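Local coordinates for thiol-disulfide isomerase and thioredoxins (Corynebacterium glutamicum, PDB 3LOR), which probably works as a thioredoxin-fold oxidoreductase or isomerase of the redoxin family, acting on thiols and disulfides, at residues Glu11-Glu16 and Ile109-Lys114; Pro51-Ile56 and Ile94-Ala99; Ile124-Arg129 and Ile133-Phe138. All blocks are in the same frame, centred on the assembly; numbering follows the deposited sequence.

Contact 1 (Glu11-Glu16 and Ile109-Lys114)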
# COMPACT_ATOMS: atom_id res chain seq x y z
N GLU A 11 2.99 35.05 1.27
CA GLU A 11 3.55 35.81 0.18
C GLU A 11 4.59 35.02 -0.59
O GLU A 11 5.74 34.97 -0.22
CB GLU A 11 4.17 37.10 0.66
CG GLU A 11 3.44 37.85 1.70
CD GLU A 11 2.43 38.79 1.12
OE1 GLU A 11 1.90 39.62 1.84
OE2 GLU A 11 2.17 38.67 -0.05
N LEU A 12 4.18 34.41 -1.67
CA LEU A 12 5.10 33.70 -2.50
C LEU A 12 5.98 34.68 -3.22
O LEU A 12 5.49 35.65 -3.69
CB LEU A 12 4.32 32.87 -3.49
CG LEU A 12 3.44 31.80 -2.90
CD1 LEU A 12 2.83 30.96 -3.91
CD2 LEU A 12 4.20 30.98 -1.96
N ASP A 13 7.28 34.44 -3.30
CA ASP A 13 8.13 35.22 -4.18
C ASP A 13 8.39 34.35 -5.38
O ASP A 13 9.05 33.37 -5.28
CB ASP A 13 9.46 35.61 -3.54
CG ASP A 13 9.33 36.40 -2.26
OD1 ASP A 13 8.50 37.27 -2.10
OD2 ASP A 13 10.13 36.14 -1.39
N VAL A 14 7.84 34.72 -6.52
CA VAL A 14 7.87 33.86 -7.68
C VAL A 14 8.64 34.38 -8.88
O VAL A 14 8.37 35.43 -9.37
CB VAL A 14 6.44 33.67 -8.14
CG1 VAL A 14 6.35 32.90 -9.37
CG2 VAL A 14 5.64 33.13 -7.06
N GLN A 15 9.63 33.65 -9.36
CA GLN A 15 10.25 33.99 -10.62
C GLN A 15 9.33 33.85 -11.82
O GLN A 15 9.26 34.73 -12.63
CB GLN A 15 11.54 33.23 -10.83
CG GLN A 15 12.08 33.19 -12.23
CD GLN A 15 13.38 32.44 -12.34
OE1 GLN A 15 13.40 31.25 -12.34
NE2 GLN A 15 14.46 33.15 -12.44
N GLU A 16 8.62 32.75 -11.93
CA GLU A 16 7.64 32.61 -12.98
C GLU A 16 6.60 31.54 -12.69
O GLU A 16 6.86 30.64 -11.95
CB GLU A 16 8.33 32.30 -14.29
CG GLU A 16 9.21 31.11 -14.22
CD GLU A 16 9.99 30.87 -15.46
OE1 GLU A 16 11.19 31.17 -15.45
OE2 GLU A 16 9.43 30.37 -16.44
N ILE A 109 19.85 28.79 -1.86
CA ILE A 109 18.52 28.75 -1.33
C ILE A 109 17.72 29.88 -1.93
O ILE A 109 18.11 30.98 -1.87
CB ILE A 109 18.47 28.89 0.18
CG1 ILE A 109 19.42 27.95 0.90
CG2 ILE A 109 17.09 28.70 0.67
CD1 ILE A 109 19.36 26.58 0.52
N PRO A 110 16.60 29.55 -2.52
CA PRO A 110 15.66 30.51 -3.07
C PRO A 110 14.81 31.26 -2.04
O PRO A 110 14.76 30.92 -0.89
CB PRO A 110 14.80 29.67 -4.00
CG PRO A 110 14.92 28.38 -3.53
CD PRO A 110 16.19 28.19 -2.83
N SER A 111 14.20 32.30 -2.52
CA SER A 111 13.63 33.35 -1.73
C SER A 111 12.49 33.00 -0.81
O SER A 111 12.57 33.29 0.34
CB SER A 111 13.17 34.43 -2.65
OG SER A 111 13.04 35.61 -1.96
N THR A 112 11.48 32.34 -1.31
CA THR A 112 10.37 31.90 -0.50
C THR A 112 10.84 30.90 0.52
O THR A 112 10.47 30.97 1.66
CB THR A 112 9.21 31.35 -1.35
OG1 THR A 112 8.85 32.27 -2.35
CG2 THR A 112 8.02 31.09 -0.53
N MSE A 113 11.70 30.02 0.12
CA MSE A 113 12.24 29.03 1.01
C MSE A 113 13.04 29.62 2.17
O MSE A 113 12.91 29.19 3.27
CB MSE A 113 13.08 28.03 0.21
CG MSE A 113 13.86 26.99 1.01
SE MSE A 113 14.50 25.48 0.01
CE MSE A 113 15.65 24.89 1.21
N LYS A 114 13.85 30.62 1.88
CA LYS A 114 14.58 31.38 2.88
C LYS A 114 13.66 32.14 3.81
O LYS A 114 13.79 32.09 4.99
CB LYS A 114 15.43 32.41 2.18
CG LYS A 114 16.79 32.64 2.73
CD LYS A 114 16.85 32.73 4.20
CE LYS A 114 18.05 33.50 4.64
NZ LYS A 114 18.77 32.76 5.64
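Asp13 meets Thr112 and Ser111 through two separate hydrogen bonds, one from its backbone and one from its carboxylate. The backbone N of Asp13 donates to the Thr112 hydroxyl, with 2.8 Å between N and OG1 and an N-H...O angle of 156°. Thr112 splits its branches between a polar and an apolar task: at chi1 -52° OG1 stands beside its own backbone N and turns to Asp13, while CG2 extends opposite that N and lies 4.1 Å from Leu12 CD2. Ser111 places OG where Thr112 places its methyl, opposite the backbone N (chi1 -160°), and donates to Asp13 OD2 at 3.0 Å. That donor reaches the anti side of OD2 but stands well out of the carboxylate plane, so the approach is slanted. The second carboxylate oxygen, OD1, is held by a salt bridge to Lys115, whose NZ also bonds Glu11 O. Both ends of the carboxylate are thereby fixed. Glu11, Leu12 and Asp13 bind calcium in a crystal structure of this protein, although no calcium is bound to this chain here. The contact joins the loop entering strand 14-17 to the first turn of helix 111-115. The end of strand 98-101 and the residue after it border both: Asp13 and Ser111 each have a backbone bond with Met102, and the Asp101 carboxylate receives the N-H groups of Thr112 and Met113.

Contact 2 (Pro51-Ile56 and Ile94-Ala99)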
# COMPACT_ATOMS: atom_id res chain seq x y z
N PRO A 51 2.24 13.60 -5.39
CA PRO A 51 1.04 12.82 -5.61
C PRO A 51 -0.06 13.13 -4.63
O PRO A 51 -1.19 13.12 -5.01
CB PRO A 51 1.51 11.40 -5.45
CG PRO A 51 2.89 11.43 -5.55
CD PRO A 51 3.39 12.73 -5.19
N GLN A 52 0.29 13.40 -3.39
CA GLN A 52 -0.65 13.86 -2.39
C GLN A 52 -1.30 15.20 -2.77
O GLN A 52 -2.46 15.36 -2.61
CB GLN A 52 0.06 14.00 -1.06
CG GLN A 52 -0.77 14.40 0.06
CD GLN A 52 -0.11 14.14 1.41
OE1 GLN A 52 -0.47 13.23 2.12
NE2 GLN A 52 0.85 14.95 1.75
N ALA A 53 -0.52 16.12 -3.29
CA ALA A 53 -1.02 17.36 -3.82
C ALA A 53 -1.99 17.14 -5.00
O ALA A 53 -2.98 17.76 -5.06
CB ALA A 53 0.10 18.23 -4.19
N GLN A 54 -1.68 16.22 -5.90
CA GLN A 54 -2.56 15.89 -7.01
C GLN A 54 -3.87 15.32 -6.51
O GLN A 54 -4.88 15.63 -7.01
CB GLN A 54 -1.95 14.91 -7.99
CG GLN A 54 -0.60 15.25 -8.47
CD GLN A 54 -0.13 14.39 -9.61
OE1 GLN A 54 -0.45 14.64 -10.74
NE2 GLN A 54 0.65 13.39 -9.31
N LYS A 55 -3.81 14.50 -5.49
CA LYS A 55 -4.98 13.95 -4.91
C LYS A 55 -5.87 15.03 -4.33
O LYS A 55 -7.04 14.99 -4.49
CB LYS A 55 -4.63 12.93 -3.85
CG LYS A 55 -5.77 12.22 -3.23
CD LYS A 55 -5.31 11.33 -2.11
CE LYS A 55 -6.26 10.23 -1.83
NZ LYS A 55 -5.69 9.19 -0.95
N ILE A 56 -5.29 15.99 -3.67
CA ILE A 56 -6.06 17.06 -3.14
C ILE A 56 -6.73 17.82 -4.27
O ILE A 56 -7.87 18.09 -4.21
CB ILE A 56 -5.19 18.04 -2.38
CG1 ILE A 56 -4.63 17.43 -1.12
CG2 ILE A 56 -5.95 19.22 -2.01
CD1 ILE A 56 -3.55 18.22 -0.52
N ILE A 94 0.77 16.72 -13.68
CA ILE A 94 0.39 17.69 -12.67
C ILE A 94 -0.47 18.76 -13.31
O ILE A 94 -0.10 19.37 -14.25
CB ILE A 94 1.62 18.32 -12.01
CG1 ILE A 94 2.35 17.31 -11.15
CG2 ILE A 94 1.25 19.52 -11.20
CD1 ILE A 94 3.73 17.56 -11.03
N LYS A 95 -1.66 18.94 -12.81
CA LYS A 95 -2.54 19.90 -13.39
C LYS A 95 -2.78 21.16 -12.58
O LYS A 95 -3.42 22.05 -13.02
CB LYS A 95 -3.85 19.22 -13.75
CG LYS A 95 -3.76 18.46 -15.00
CD LYS A 95 -4.92 17.58 -15.13
CE LYS A 95 -5.06 17.04 -16.53
NZ LYS A 95 -6.48 16.93 -17.03
N PHE A 96 -2.28 21.22 -11.37
CA PHE A 96 -2.37 22.39 -10.55
C PHE A 96 -1.32 23.42 -10.91
O PHE A 96 -0.34 23.11 -11.47
CB PHE A 96 -2.36 22.03 -9.06
CG PHE A 96 -1.17 21.27 -8.61
CD1 PHE A 96 -1.24 19.94 -8.39
CD2 PHE A 96 0.01 21.88 -8.37
CE1 PHE A 96 -0.19 19.27 -7.94
CE2 PHE A 96 1.06 21.19 -7.93
CZ PHE A 96 0.96 19.90 -7.72
N PRO A 97 -1.52 24.65 -10.56
CA PRO A 97 -0.55 25.66 -10.91
C PRO A 97 0.80 25.51 -10.19
O PRO A 97 0.87 25.24 -9.03
CB PRO A 97 -1.24 26.95 -10.55
CG PRO A 97 -2.55 26.60 -10.20
CD PRO A 97 -2.68 25.22 -9.91
N VAL A 98 1.86 25.65 -10.94
CA VAL A 98 3.18 25.48 -10.44
C VAL A 98 3.97 26.74 -10.62
O VAL A 98 4.03 27.28 -11.67
CB VAL A 98 3.88 24.38 -11.17
CG1 VAL A 98 5.19 24.21 -10.66
CG2 VAL A 98 3.10 23.16 -11.13
N ALA A 99 4.59 27.18 -9.56
CA ALA A 99 5.45 28.32 -9.60
C ALA A 99 6.86 27.95 -9.26
O ALA A 99 7.11 27.03 -8.55
CB ALA A 99 4.97 29.36 -8.69
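Phe96 reaches from the turn ahead of strand 98-101 to the side of helix 43-59, where Ala53 and Gln54 receive it. Its CB points toward the helix, and with chi1 at 58° CG sits between the backbone N and the carbonyl carbon, which carries the ring back across Ile94. Beyond CG the ring as a whole lies over the Ile94 side chain of its own segment: Ile94 CG2 is 3.4 Å from the ring plane, over its centre, a CH-pi type of placement. Farther out, Phe96 CE1 comes 3.9 Å from Ala53 CB, 4.0 Å from Gln54 N and 4.1 Å from Gln54 CG. The tip, CZ, ends 4.0 Å from the same Ala53 CB. Ala53 thus meets two adjacent ring carbons, while CE1 also borders the backbone of the next residue.

Gln54 runs extended beyond CG, crossing the phenyl group at about a right angle, and its amide plane is turned 77° from the ring. Its CD lies 4.1 Å from Ile94 CG1. Val67 of strand 65-71 touches both Ala53 and Phe96, so the ring is wedged between helix and sheet, as hydrophobic side chains are in the layered thioredoxin fold. No hydrogen bond or salt bridge joins the two segments, so they are held by van der Waals packing: methyl against ring at Ala53, and the chain and amide of Gln54 against the ring and Ile94.

Contact 3 (Ile124-Arg129 and Ile133-Phe138)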
# COMPACT_ATOMS: atom_id res chain seq x y z
N ILE A 124 5.02 21.44 3.15
CA ILE A 124 3.71 21.99 2.92
C ILE A 124 3.50 23.26 3.69
O ILE A 124 3.91 23.39 4.78
CB ILE A 124 2.63 21.00 3.23
CG1 ILE A 124 2.87 19.74 2.46
CG2 ILE A 124 1.35 21.44 2.74
CD1 ILE A 124 1.75 18.85 2.53
N ILE A 125 2.88 24.22 3.05
CA ILE A 125 2.43 25.38 3.71
C ILE A 125 0.93 25.42 3.52
O ILE A 125 0.45 25.37 2.42
CB ILE A 125 3.08 26.63 3.10
CG1 ILE A 125 4.59 26.58 3.18
CG2 ILE A 125 2.59 27.86 3.73
CD1 ILE A 125 5.23 27.63 2.44
N LEU A 126 0.21 25.54 4.62
CA LEU A 126 -1.21 25.80 4.60
C LEU A 126 -1.55 27.18 5.04
O LEU A 126 -1.08 27.62 6.02
CB LEU A 126 -1.98 24.81 5.43
CG LEU A 126 -1.73 23.34 5.20
CD1 LEU A 126 -2.31 22.54 6.26
CD2 LEU A 126 -2.15 22.89 3.89
N ALA A 127 -2.35 27.86 4.26
CA ALA A 127 -2.89 29.13 4.63
C ALA A 127 -4.40 29.08 4.68
O ALA A 127 -5.01 28.32 4.00
CB ALA A 127 -2.45 30.18 3.70
N ASP A 128 -4.97 29.91 5.53
CA ASP A 128 -6.40 30.00 5.70
C ASP A 128 -7.11 30.88 4.70
O ASP A 128 -6.52 31.42 3.84
CB ASP A 128 -6.80 30.32 7.14
CG ASP A 128 -6.34 31.67 7.59
OD1 ASP A 128 -6.04 31.81 8.75
OD2 ASP A 128 -6.25 32.59 6.81
N ARG A 129 -8.41 31.03 4.87
CA ARG A 129 -9.27 31.83 4.02
C ARG A 129 -8.97 33.33 4.00
O ARG A 129 -9.30 33.99 3.07
CB ARG A 129 -10.73 31.58 4.35
CG ARG A 129 -11.21 30.22 3.99
CD ARG A 129 -12.68 30.18 3.99
NE ARG A 129 -13.25 28.92 4.38
CZ ARG A 129 -13.77 28.06 3.53
NH1 ARG A 129 -13.73 28.32 2.26
NH2 ARG A 129 -14.28 26.95 3.95
N ILE A 133 -0.71 32.17 7.03
CA ILE A 133 -0.08 30.88 7.18
C ILE A 133 -0.41 30.27 8.52
O ILE A 133 -0.28 30.89 9.54
CB ILE A 133 1.41 31.02 7.00
CG1 ILE A 133 1.70 31.32 5.56
CG2 ILE A 133 2.14 29.77 7.36
CD1 ILE A 133 2.92 31.93 5.37
N ARG A 134 -0.90 29.06 8.48
CA ARG A 134 -1.31 28.39 9.67
C ARG A 134 -0.54 27.15 10.03
O ARG A 134 -0.50 26.77 11.16
CB ARG A 134 -2.80 28.11 9.62
CG ARG A 134 -3.61 29.31 9.36
CD ARG A 134 -3.87 30.11 10.57
NE ARG A 134 -4.59 29.35 11.56
CZ ARG A 134 -5.90 29.27 11.63
NH1 ARG A 134 -6.65 29.92 10.80
NH2 ARG A 134 -6.45 28.54 12.56
N GLN A 135 0.05 26.50 9.04
CA GLN A 135 0.92 25.37 9.26
C GLN A 135 2.03 25.33 8.27
O GLN A 135 1.83 25.60 7.15
CB GLN A 135 0.15 24.09 9.08
CG GLN A 135 -0.79 23.79 10.15
CD GLN A 135 -0.16 23.15 11.33
OE1 GLN A 135 0.85 22.49 11.24
NE2 GLN A 135 -0.76 23.34 12.45
N VAL A 136 3.21 24.95 8.72
CA VAL A 136 4.31 24.62 7.87
C VAL A 136 4.86 23.30 8.33
O VAL A 136 5.24 23.18 9.45
CB VAL A 136 5.40 25.64 7.95
CG1 VAL A 136 6.48 25.29 7.04
CG2 VAL A 136 4.90 26.94 7.63
N GLN A 137 4.87 22.31 7.45
CA GLN A 137 5.31 20.99 7.78
C GLN A 137 6.33 20.41 6.82
O GLN A 137 6.09 20.35 5.66
CB GLN A 137 4.10 20.09 7.86
CG GLN A 137 4.39 18.71 8.31
CD GLN A 137 3.33 18.14 9.22
OE1 GLN A 137 2.38 18.81 9.60
NE2 GLN A 137 3.48 16.89 9.57
N PHE A 138 7.46 19.96 7.33
CA PHE A 138 8.47 19.24 6.56
C PHE A 138 8.24 17.73 6.49
O PHE A 138 7.81 17.17 7.42
CB PHE A 138 9.86 19.55 7.11
CG PHE A 138 10.96 18.81 6.45
CD1 PHE A 138 11.37 19.15 5.21
CD2 PHE A 138 11.59 17.78 7.07
CE1 PHE A 138 12.34 18.47 4.61
CE2 PHE A 138 12.57 17.12 6.45
CZ PHE A 138 12.94 17.47 5.23
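Leu126 O is gripped by two successive N-H groups of the facing strand. Arg134 N gives the strong bond, 2.9 Å from Leu126 O and nearly straight at 176°; Gln135 N adds a weak one, 3.4 Å from the same oxygen. Two residues opposite one define a classic beta bulge, and the register duly shifts by one: Leu126 faces Gln135, whereas Ala127 faces Ile133. Beyond the bulge the pairing is regular. Leu126 N donates to Gln135 O, and Ile124 and Gln137 exchange both their N-H groups and carbonyls as a hydrogen-bonded pair. Between them lies the non-hydrogen-bonded pair of Ile125 and Val136, where Val136 CA approaches Ile124 O at 3.3 Å in a CA-H...O contact.

These antiparallel strands, 123-127 and 133-138, form the beta hairpin that closes one side of the sheet in the thioredoxin fold, with 133-138 outermost within the chain. On one face Ile125 CG2 packs 4.0 Å from Ile133 CG1. On the other, Leu126 CD1 lies 4.1 Å from Gln135 CB, and Leu126 also meets Leu149, Leu150 and Leu153 of helix 143-154.

At the hairpin's turn end, Arg134 bends at chi2 and chi3, folding its guanidinium back toward Asp128. Its NH1 forms a salt bridge of 2.9 Å with Asp128 OD1, which offers its anti lone pair; the oxygen lies only 4° out of the guanidinium plane, though the carboxylate plane is turned 70° from it. NH2 of Arg134 pairs with Glu156. Asp128 OD1 also bridges to Arg132 NE, while its OD2 accepts the N-H of Lys130 within the turn.

The three contacts sit around one mixed sheet, with centres 15 to 18 Å apart. Contact 1 closes the longest span of chain and contact 2 falls within it; contact 3 follows afterwards in series. Contacts 1 and 2 meet where strands 14-17 and 98-101 are neighbours, Val14 CG1 lying 3.9 Å from Ala99 CB, yet their centres are on opposite sides of the chain's centre. Contact 2 touches contact 3 by packing of Gln52 against Ile124, whereas contacts 1 and 3 stay about 5 Å apart at their nearest atoms. They thus sample the two edges of the sheet within this chain, at 14-17 and 133-138, and the packing of helix 43-59 on it, all in one thioredoxin-like domain.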